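PDB 3QWU: DNA ligase, which probably joins nucleic acid ends as an ATP-dependent polynucleotide ligase, and is seen here with adenosine and calcium bound. Local coordinates for residues 46-58 with 156-168. Sequence-based numbering, arbitrary orientation.
Sequences FKDFIIWGYPHIG and VFDFMKKNEQGFL. With ADN (adenosine), chain C.
Three groups grip Asp-158 OD2: the hydroxyl of Tyr-54, which donates to its anti lone pair (OH to OD2 2.6 Å), and, in salt bridges, Arg-227 and Lys-219, the latter also an adenosine-binding residue. A carboxylate suits this buried spot, where a hydroxyl and two cationic side chains converge. Tyrosine adds a ring to its hydroxyl: the edge of Phe-157 meets its face (planes at 80°), Phe-167 lies oblique to it, and the Met-160 sulfur approaches it obliquely in a Met-aromatic contact. With CG between its backbone N and carbonyl carbon (chi1 59°), Phe-157 turns one face against the adenine, CD1 lying 3.4 Å from ADN C2.

Farther along, Asn-163 holds strand 50-51 at both polar groups of Ile-50: its N gives a nearly straight bond to Ile-50 O (2.8 Å), while its OD1 takes Ile-50 N (2.9 Å) from above the carbonyl plane. Asn-163 tolerates the positive phi of the type II turn from Lys-161 to Glu-164. Beside it the extended Lys-162 chain crosses one face of Phe-49, CE 3.6 Å from the ring centroid; its NZ, in cation-pi range, is hydrogen-bonded to the carbonyls of Pro-125 and Lys-90.

Between these ends, Gln-165 CG rests on one face of Trp-52, 3.5 Å from the centroid of the six-membered ring, and Ile-50 CG2 lies over the rim of the opposite face. Replacing Trp-52 with alanine is likely to leave Gln-165 CG without its platform and open a gap beside Met-160 CE. Hydrogen bonds at Ile-50 and Tyr-54, with ring and CH-pi contacts along the way, thus join segment 46-58 to strand 153-161 and the turn after it, consistent with a firm wall for the nucleoside pocket.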
ATOM      1  N   PHE A  46      30.374  -7.610  20.308  1.00 48.44           N
ATOM      2  CA  PHE A  46      31.720  -7.119  20.428  1.00 50.12           C
ATOM      3  C   PHE A  46      32.556  -8.172  21.102  1.00 52.77           C
ATOM      4  O   PHE A  46      32.030  -9.079  21.723  1.00 54.00           O
ATOM      5  CB  PHE A  46      31.722  -5.839  21.247  1.00 49.06           C
ATOM      6  CG  PHE A  46      31.009  -4.691  20.576  1.00 47.94           C
ATOM      7  CD1 PHE A  46      31.699  -3.833  19.718  1.00 48.92           C
ATOM      8  CD2 PHE A  46      29.655  -4.472  20.799  1.00 48.20           C
ATOM      9  CE1 PHE A  46      31.064  -2.749  19.104  1.00 48.04           C
ATOM     10  CE2 PHE A  46      29.002  -3.385  20.194  1.00 49.95           C
ATOM     11  CZ  PHE A  46      29.720  -2.524  19.329  1.00 48.51           C
ATOM     12  N   LYS A  47      33.870  -8.059  21.012  1.00 55.23           N
ATOM     13  CA  LYS A  47      34.735  -9.111  21.566  1.00 58.03           C
ATOM     14  C   LYS A  47      34.505  -9.291  23.073  1.00 57.72           C
ATOM     15  O   LYS A  47      34.513 -10.411  23.572  1.00 59.18           O
ATOM     16  CB  LYS A  47      36.201  -8.810  21.258  1.00 59.62           C
ATOM     17  CG  LYS A  47      37.225  -9.842  21.831  1.00 65.10           C
ATOM     18  CD  LYS A  47      38.009  -9.303  23.078  1.00 67.76           C
ATOM     19  CE  LYS A  47      38.659 -10.422  23.936  1.00 70.37           C
ATOM     20  NZ  LYS A  47      38.766  -9.983  25.368  1.00 69.79           N
ATOM     21  N   ASP A  48      34.289  -8.190  23.789  1.00 56.12           N
ATOM     22  CA  ASP A  48      34.220  -8.206  25.269  1.00 56.18           C
ATOM     23  C   ASP A  48      32.791  -8.296  25.801  1.00 54.53           C
ATOM     24  O   ASP A  48      32.602  -8.557  27.003  1.00 54.83           O
ATOM     25  CB  ASP A  48      34.857  -6.927  25.875  1.00 55.78           C
ATOM     26  CG  ASP A  48      36.350  -6.840  25.656  1.00 58.35           C
ATOM     27  OD1 ASP A  48      37.089  -7.693  26.170  1.00 60.74           O
ATOM     28  OD2 ASP A  48      36.785  -5.893  24.980  1.00 62.37           O
ATOM     29  N   PHE A  49      31.803  -8.022  24.941  1.00 52.27           N
ATOM     30  CA  PHE A  49      30.402  -8.095  25.337  1.00 50.96           C
ATOM     31  C   PHE A  49      29.411  -8.021  24.181  1.00 49.40           C
ATOM     32  O   PHE A  49      29.762  -7.593  23.086  1.00 49.11           O
ATOM     33  CB  PHE A  49      30.051  -6.980  26.327  1.00 49.11           C
ATOM     34  CG  PHE A  49      30.506  -5.632  25.904  1.00 48.64           C
ATOM     35  CD1 PHE A  49      31.730  -5.120  26.368  1.00 48.08           C
ATOM     36  CD2 PHE A  49      29.716  -4.860  25.041  1.00 45.48           C
ATOM     37  CE1 PHE A  49      32.158  -3.863  25.980  1.00 49.03           C
ATOM     38  CE2 PHE A  49      30.128  -3.594  24.636  1.00 44.87           C
ATOM     39  CZ  PHE A  49      31.339  -3.075  25.100  1.00 47.94           C
ATOM     40  N   ILE A  50      28.179  -8.454  24.463  1.00 48.07           N
ATOM     41  CA  ILE A  50      27.072  -8.292  23.553  1.00 47.42           C
ATOM     42  C   ILE A  50      26.120  -7.132  24.003  1.00 45.23           C
ATOM     43  O   ILE A  50      25.828  -6.947  25.200  1.00 44.20           O
ATOM     44  CB  ILE A  50      26.289  -9.592  23.356  1.00 48.27           C
ATOM     45  CG1 ILE A  50      27.223 -10.657  22.766  1.00 50.75           C
ATOM     46  CG2 ILE A  50      25.055  -9.318  22.443  1.00 45.67           C
ATOM     47  CD1 ILE A  50      26.713 -12.086  22.900  1.00 51.65           C
ATOM     48  N   ILE A  51      25.718  -6.326  23.027  1.00 43.99           N
ATOM     49  CA  ILE A  51      24.738  -5.288  23.261  1.00 42.18           C
ATOM     50  C   ILE A  51      23.540  -5.818  22.544  1.00 41.98           C
ATOM     51  O   ILE A  51      23.526  -5.886  21.311  1.00 41.18           O
ATOM     52  CB  ILE A  51      25.148  -3.907  22.711  1.00 40.91           C
ATOM     53  CG1 ILE A  51      26.568  -3.525  23.161  1.00 40.96           C
ATOM     54  CG2 ILE A  51      24.129  -2.866  23.176  1.00 38.89           C
ATOM     55  CD1 ILE A  51      26.664  -3.077  24.628  1.00 39.97           C
ATOM     56  N   TRP A  52      22.550  -6.254  23.317  1.00 42.41           N
ATOM     57  CA  TRP A  52      21.362  -6.832  22.715  1.00 43.83           C
ATOM     58  C   TRP A  52      20.583  -5.718  22.043  1.00 41.88           C
ATOM     59  O   TRP A  52      20.640  -4.566  22.478  1.00 39.29           O
ATOM     60  CB  TRP A  52      20.516  -7.613  23.730  1.00 44.80           C
ATOM     61  CG  TRP A  52      21.112  -8.964  24.020  1.00 50.12           C
ATOM     62  CD1 TRP A  52      22.110  -9.256  24.926  1.00 53.89           C
ATOM     63  CD2 TRP A  52      20.776 -10.202  23.396  1.00 55.54           C
ATOM     64  NE1 TRP A  52      22.400 -10.598  24.899  1.00 57.46           N
ATOM     65  CE2 TRP A  52      21.596 -11.199  23.966  1.00 59.16           C
ATOM     66  CE3 TRP A  52      19.859 -10.571  22.419  1.00 56.88           C
ATOM     67  CZ2 TRP A  52      21.511 -12.536  23.581  1.00 63.39           C
ATOM     68  CZ3 TRP A  52      19.779 -11.896  22.038  1.00 58.46           C
ATOM     69  CH2 TRP A  52      20.591 -12.856  22.610  1.00 62.06           C
ATOM     70  N   GLY A  53      19.958  -6.091  20.930  1.00 42.25           N
ATOM     71  CA  GLY A  53      19.067  -5.238  20.161  1.00 41.76           C
ATOM     72  C   GLY A  53      17.857  -4.823  20.981  1.00 40.85           C
ATOM     73  O   GLY A  53      17.476  -5.530  21.888  1.00 40.95           O
ATOM     74  N   TYR A  54      17.294  -3.650  20.685  1.00 40.61           N
ATOM     75  CA  TYR A  54      16.092  -3.191  21.396  1.00 40.76           C
ATOM     76  C   TYR A  54      14.972  -3.968  20.794  1.00 41.68           C
ATOM     77  O   TYR A  54      14.890  -4.040  19.583  1.00 41.22           O
ATOM     78  CB  TYR A  54      15.832  -1.688  21.245  1.00 39.36           C
ATOM     79  CG  TYR A  54      14.862  -1.198  22.267  1.00 36.80           C
ATOM     80  CD1 TYR A  54      13.529  -1.007  21.956  1.00 37.19           C
ATOM     81  CD2 TYR A  54      15.270  -0.920  23.527  1.00 36.77           C
ATOM     82  CE1 TYR A  54      12.615  -0.552  22.904  1.00 36.14           C
ATOM     83  CE2 TYR A  54      14.377  -0.436  24.477  1.00 37.96           C
ATOM     84  CZ  TYR A  54      13.051  -0.286  24.160  1.00 36.19           C
ATOM     85  OH  TYR A  54      12.204   0.183  25.098  1.00 36.13           O
ATOM     86  N   PRO A  55      14.169  -4.639  21.628  1.00 43.95           N
ATOM     87  CA  PRO A  55      13.147  -5.563  21.170  1.00 45.45           C
ATOM     88  C   PRO A  55      11.869  -4.837  20.689  1.00 45.51           C
ATOM     89  O   PRO A  55      11.619  -3.692  21.072  1.00 45.21           O
ATOM     90  CB  PRO A  55      12.891  -6.421  22.412  1.00 46.46           C
ATOM     91  CG  PRO A  55      13.115  -5.508  23.530  1.00 45.75           C
ATOM     92  CD  PRO A  55      14.198  -4.541  23.093  1.00 44.24           C
ATOM     93  N   HIS A  56      11.109  -5.500  19.818  1.00 47.19           N
ATOM     94  CA  HIS A  56       9.932  -4.927  19.167  1.00 47.86           C
ATOM     95  C   HIS A  56       8.836  -4.681  20.199  1.00 46.52           C
ATOM     96  O   HIS A  56       8.531  -5.565  20.991  1.00 47.36           O
ATOM     97  CB  HIS A  56       9.421  -5.864  18.040  1.00 49.62           C
ATOM     98  CG  HIS A  56      10.368  -5.985  16.869  1.00 56.59           C
ATOM     99  ND1 HIS A  56      10.694  -4.915  16.050  1.00 59.45           N
ATOM    100  CD2 HIS A  56      11.077  -7.048  16.394  1.00 63.49           C
ATOM    101  CE1 HIS A  56      11.565  -5.307  15.131  1.00 59.52           C
ATOM    102  NE2 HIS A  56      11.812  -6.595  15.315  1.00 64.69           N
ATOM    103  N   ILE A  57       8.252  -3.487  20.206  1.00 44.02           N
ATOM    104  CA  ILE A  57       7.047  -3.254  21.021  1.00 42.80           C
ATOM    105  C   ILE A  57       5.780  -3.404  20.160  1.00 41.33           C
ATOM    106  O   ILE A  57       5.638  -2.766  19.141  1.00 40.40           O
ATOM    107  CB  ILE A  57       7.052  -1.841  21.637  1.00 42.21           C
ATOM    108  CG1 ILE A  57       8.422  -1.542  22.241  1.00 42.92           C
ATOM    109  CG2 ILE A  57       5.858  -1.676  22.600  1.00 41.55           C
ATOM    110  CD1 ILE A  57       8.500  -0.265  23.096  1.00 42.73           C
ATOM    111  N   GLY A  58       4.852  -4.237  20.564  1.00 40.99           N
ATOM    112  CA  GLY A  58       3.574  -4.323  19.875  1.00 40.53           C
ATOM    113  C   GLY A  58       2.691  -3.089  20.066  1.00 39.34           C
ATOM    114  O   GLY A  58       2.871  -2.282  20.997  1.00 40.34           O
ATOM    115  N   VAL A 156      16.176   9.396  27.864  1.00 30.00           N
ATOM    116  CA  VAL A 156      16.228   8.034  28.348  1.00 30.36           C
ATOM    117  C   VAL A 156      14.809   7.467  28.642  1.00 30.37           C
ATOM    118  O   VAL A 156      13.956   8.155  29.215  1.00 30.48           O
ATOM    119  CB  VAL A 156      17.080   7.949  29.685  1.00 31.85           C
ATOM    120  CG1 VAL A 156      17.115   6.489  30.223  1.00 31.70           C
ATOM    121  CG2 VAL A 156      18.473   8.496  29.491  1.00 29.94           C
ATOM    122  N   PHE A 157      14.557   6.239  28.185  1.00 29.25           N
ATOM    123  CA  PHE A 157      13.331   5.505  28.476  1.00 28.33           C
ATOM    124  C   PHE A 157      13.598   4.076  28.964  1.00 29.49           C
ATOM    125  O   PHE A 157      12.662   3.368  29.411  1.00 30.10           O
ATOM    126  CB  PHE A 157      12.408   5.475  27.237  1.00 27.51           C
ATOM    127  CG  PHE A 157      13.017   4.850  26.012  1.00 28.54           C
ATOM    128  CD1 PHE A 157      13.223   3.502  25.922  1.00 28.46           C
ATOM    129  CD2 PHE A 157      13.406   5.625  24.937  1.00 30.13           C
ATOM    130  CE1 PHE A 157      13.832   2.968  24.746  1.00 32.08           C
ATOM    131  CE2 PHE A 157      14.006   5.072  23.813  1.00 30.39           C
ATOM    132  CZ  PHE A 157      14.229   3.761  23.733  1.00 27.76           C
ATOM    133  N   ASP A 158      14.839   3.600  28.860  1.00 29.83           N
ATOM    134  CA  ASP A 158      15.140   2.256  29.382  1.00 31.63           C
ATOM    135  C   ASP A 158      16.639   2.086  29.706  1.00 32.08           C
ATOM    136  O   ASP A 158      17.485   2.883  29.258  1.00 31.12           O
ATOM    137  CB  ASP A 158      14.609   1.143  28.404  1.00 31.49           C
ATOM    138  CG  ASP A 158      13.110   0.720  28.685  1.00 35.13           C
ATOM    139  OD1 ASP A 158      12.750   0.514  29.888  1.00 35.90           O
ATOM    140  OD2 ASP A 158      12.311   0.576  27.708  1.00 32.48           O
ATOM    141  N   PHE A 159      16.940   1.093  30.537  1.00 32.68           N
ATOM    142  CA  PHE A 159      18.296   0.587  30.659  1.00 33.98           C
ATOM    143  C   PHE A 159      18.270  -0.895  30.385  1.00 34.72           C
ATOM    144  O   PHE A 159      17.348  -1.603  30.785  1.00 34.50           O
ATOM    145  CB  PHE A 159      18.882   0.780  32.059  1.00 35.46           C
ATOM    146  CG  PHE A 159      19.076   2.213  32.463  1.00 34.09           C
ATOM    147  CD1 PHE A 159      20.184   2.902  32.069  1.00 32.72           C
ATOM    148  CD2 PHE A 159      18.155   2.849  33.286  1.00 36.07           C
ATOM    149  CE1 PHE A 159      20.355   4.205  32.460  1.00 33.33           C
ATOM    150  CE2 PHE A 159      18.343   4.182  33.687  1.00 34.64           C
ATOM    151  CZ  PHE A 159      19.409   4.856  33.246  1.00 30.79           C
ATOM    152  N   MET A 160      19.267  -1.339  29.648  1.00 35.49           N
ATOM    153  CA  MET A 160      19.529  -2.719  29.456  1.00 36.83           C
ATOM    154  C   MET A 160      20.862  -2.930  30.096  1.00 38.36           C
ATOM    155  O   MET A 160      21.414  -1.990  30.651  1.00 38.33           O
ATOM    156  CB  MET A 160      19.528  -3.032  27.971  1.00 37.16           C
ATOM    157  CG  MET A 160      18.117  -2.981  27.392  1.00 35.47           C
ATOM    158  SD  MET A 160      17.993  -3.300  25.626  1.00 38.02           S
ATOM    159  CE  MET A 160      18.340  -5.074  25.495  1.00 39.39           C
ATOM    160  N   LYS A 161      21.381  -4.146  30.012  1.00 40.20           N
ATOM    161  CA  LYS A 161      22.666  -4.498  30.554  1.00 41.95           C
ATOM    162  C   LYS A 161      23.469  -5.267  29.513  1.00 42.40           C
ATOM    163  O   LYS A 161      22.934  -6.081  28.812  1.00 42.75           O
ATOM    164  CB  LYS A 161      22.463  -5.400  31.809  1.00 44.25           C
ATOM    165  CG  LYS A 161      22.415  -4.645  33.156  1.00 46.86           C
ATOM    166  CD  LYS A 161      22.123  -5.531  34.412  1.00 50.75           C
ATOM    167  CE  LYS A 161      22.840  -4.965  35.676  1.00 53.79           C
ATOM    168  NZ  LYS A 161      22.137  -5.215  36.999  1.00 57.16           N
ATOM    169  N   LYS A 162      24.768  -5.054  29.456  1.00 43.18           N
ATOM    170  CA  LYS A 162      25.617  -5.846  28.577  1.00 45.41           C
ATOM    171  C   LYS A 162      25.386  -7.355  28.770  1.00 46.40           C
ATOM    172  O   LYS A 162      25.281  -7.846  29.912  1.00 46.78           O
ATOM    173  CB  LYS A 162      27.120  -5.559  28.843  1.00 46.64           C
ATOM    174  CG  LYS A 162      27.676  -4.317  28.112  1.00 46.14           C
ATOM    175  CD  LYS A 162      28.994  -3.850  28.733  1.00 46.16           C
ATOM    176  CE  LYS A 162      29.436  -2.476  28.199  1.00 46.64           C
ATOM    177  NZ  LYS A 162      30.504  -1.887  29.047  1.00 45.29           N
ATOM    178  N   ASN A 163      25.358  -8.077  27.663  1.00 46.58           N
ATOM    179  CA  ASN A 163      25.234  -9.542  27.700  1.00 48.43           C
ATOM    180  C   ASN A 163      23.861 -10.058  28.183  1.00 49.41           C
ATOM    181  O   ASN A 163      23.763 -11.213  28.565  1.00 51.18           O
ATOM    182  CB  ASN A 163      26.332 -10.167  28.586  1.00 49.00           C
ATOM    183  CG  ASN A 163      27.727  -9.763  28.173  1.00 46.06           C
ATOM    184  OD1 ASN A 163      28.077  -9.894  27.016  1.00 44.30           O
ATOM    185  ND2 ASN A 163      28.544  -9.302  29.123  1.00 42.69           N
ATOM    186  N   GLU A 164      22.820  -9.211  28.192  1.00 48.84           N
ATOM    187  CA  GLU A 164      21.511  -9.579  28.787  1.00 49.59           C
ATOM    188  C   GLU A 164      20.418  -8.982  27.978  1.00 48.20           C
ATOM    189  O   GLU A 164      20.614  -7.927  27.367  1.00 47.11           O
ATOM    190  CB  GLU A 164      21.304  -9.045  30.214  1.00 49.97           C
ATOM    191  CG  GLU A 164      22.501  -9.018  31.116  1.00 54.20           C
ATOM    192  CD  GLU A 164      22.416  -9.986  32.227  1.00 61.04           C
ATOM    193  OE1 GLU A 164      22.407 -11.212  31.940  1.00 67.61           O
ATOM    194  OE2 GLU A 164      22.423  -9.519  33.393  1.00 64.97           O
ATOM    195  N   GLN A 165      19.244  -9.592  28.056  1.00 48.24           N
ATOM    196  CA  GLN A 165      18.157  -9.256  27.149  1.00 48.13           C
ATOM    197  C   GLN A 165      17.068  -8.402  27.746  1.00 46.52           C
ATOM    198  O   GLN A 165      16.333  -7.771  27.028  1.00 46.51           O
ATOM    199  CB  GLN A 165      17.505 -10.527  26.615  1.00 49.84           C
ATOM    200  CG  GLN A 165      18.114 -11.003  25.337  1.00 52.61           C
ATOM    201  CD  GLN A 165      17.185 -11.936  24.660  1.00 57.96           C
ATOM    202  OE1 GLN A 165      16.271 -11.498  23.959  1.00 62.37           O
ATOM    203  NE2 GLN A 165      17.361 -13.231  24.898  1.00 58.42           N
ATOM    204  N   GLY A 166      16.927  -8.392  29.055  1.00 46.59           N
ATOM    205  CA  GLY A 166      15.802  -7.686  29.633  1.00 44.87           C
ATOM    206  C   GLY A 166      16.108  -6.245  29.940  1.00 42.56           C
ATOM    207  O   GLY A 166      16.990  -5.655  29.367  1.00 42.97           O
ATOM    208  N   PHE A 167      15.348  -5.715  30.876  1.00 40.96           N
ATOM    209  CA  PHE A 167      15.296  -4.336  31.177  1.00 39.29           C
ATOM    210  C   PHE A 167      15.372  -4.135  32.691  1.00 38.91           C
ATOM    211  O   PHE A 167      14.808  -4.893  33.450  1.00 38.66           O
ATOM    212  CB  PHE A 167      13.959  -3.788  30.676  1.00 38.79           C
ATOM    213  CG  PHE A 167      13.846  -3.666  29.160  1.00 38.42           C
ATOM    214  CD1 PHE A 167      14.749  -2.914  28.437  1.00 36.67           C
ATOM    215  CD2 PHE A 167      12.773  -4.211  28.489  1.00 40.41           C
ATOM    216  CE1 PHE A 167      14.618  -2.741  27.075  1.00 36.47           C
ATOM    217  CE2 PHE A 167      12.635  -4.058  27.102  1.00 40.82           C
ATOM    218  CZ  PHE A 167      13.583  -3.314  26.399  1.00 38.84           C
ATOM    219  N   LEU A 168      16.048  -3.093  33.144  1.00 38.18           N
ATOM    220  CA  LEU A 168      15.951  -2.752  34.538  1.00 38.78           C
ATOM    221  C   LEU A 168      14.479  -2.395  34.822  1.00 38.43           C
ATOM    222  O   LEU A 168      13.764  -1.927  33.961  1.00 38.04           O
ATOM    223  CB  LEU A 168      16.913  -1.625  34.916  1.00 38.39           C
ATOM    224  CG  LEU A 168      18.408  -1.972  35.093  1.00 40.76           C
ATOM    225  CD1 LEU A 168      19.074  -2.781  33.931  1.00 40.99           C
ATOM    226  CD2 LEU A 168      19.204  -0.676  35.351  1.00 36.47           C
TER
HETATM  227  O5' ADN C 501       9.294   0.570  18.950  1.00 52.75           O
HETATM  228  C5' ADN C 501       8.942   1.742  19.688  1.00 45.58           C
HETATM  229  C4' ADN C 501      10.033   2.792  19.527  1.00 45.03           C
HETATM  230  O4' ADN C 501       9.630   4.076  20.096  1.00 43.57           O
HETATM  231  C3' ADN C 501      11.297   2.380  20.269  1.00 44.17           C
HETATM  232  O3' ADN C 501      12.216   1.602  19.508  1.00 45.67           O
HETATM  233  C2' ADN C 501      11.897   3.702  20.735  1.00 42.47           C
HETATM  234  O2' ADN C 501      12.964   4.099  19.892  1.00 41.05           O
HETATM  235  C1' ADN C 501      10.775   4.736  20.675  1.00 41.97           C
HETATM  236  N9  ADN C 501      10.377   5.266  21.988  1.00 40.32           N
HETATM  237  C8  ADN C 501      10.069   6.566  22.210  1.00 41.58           C
HETATM  238  N7  ADN C 501       9.727   6.798  23.500  1.00 38.64           N
HETATM  239  C5  ADN C 501       9.791   5.584  24.105  1.00 37.66           C
HETATM  240  C6  ADN C 501       9.511   5.105  25.462  1.00 39.30           C
HETATM  241  N6  ADN C 501       9.114   6.025  26.387  1.00 37.84           N
HETATM  242  N1  ADN C 501       9.722   3.782  25.743  1.00 40.76           N
HETATM  243  C2  ADN C 501      10.114   2.911  24.769  1.00 40.06           C
HETATM  244  N3  ADN C 501      10.355   3.288  23.481  1.00 37.59           N
HETATM  245  C4  ADN C 501      10.226   4.583  23.118  1.00 38.96           C
HETATM  246  O   HOH W   1      31.239  -8.318  29.079  1.00 52.50           O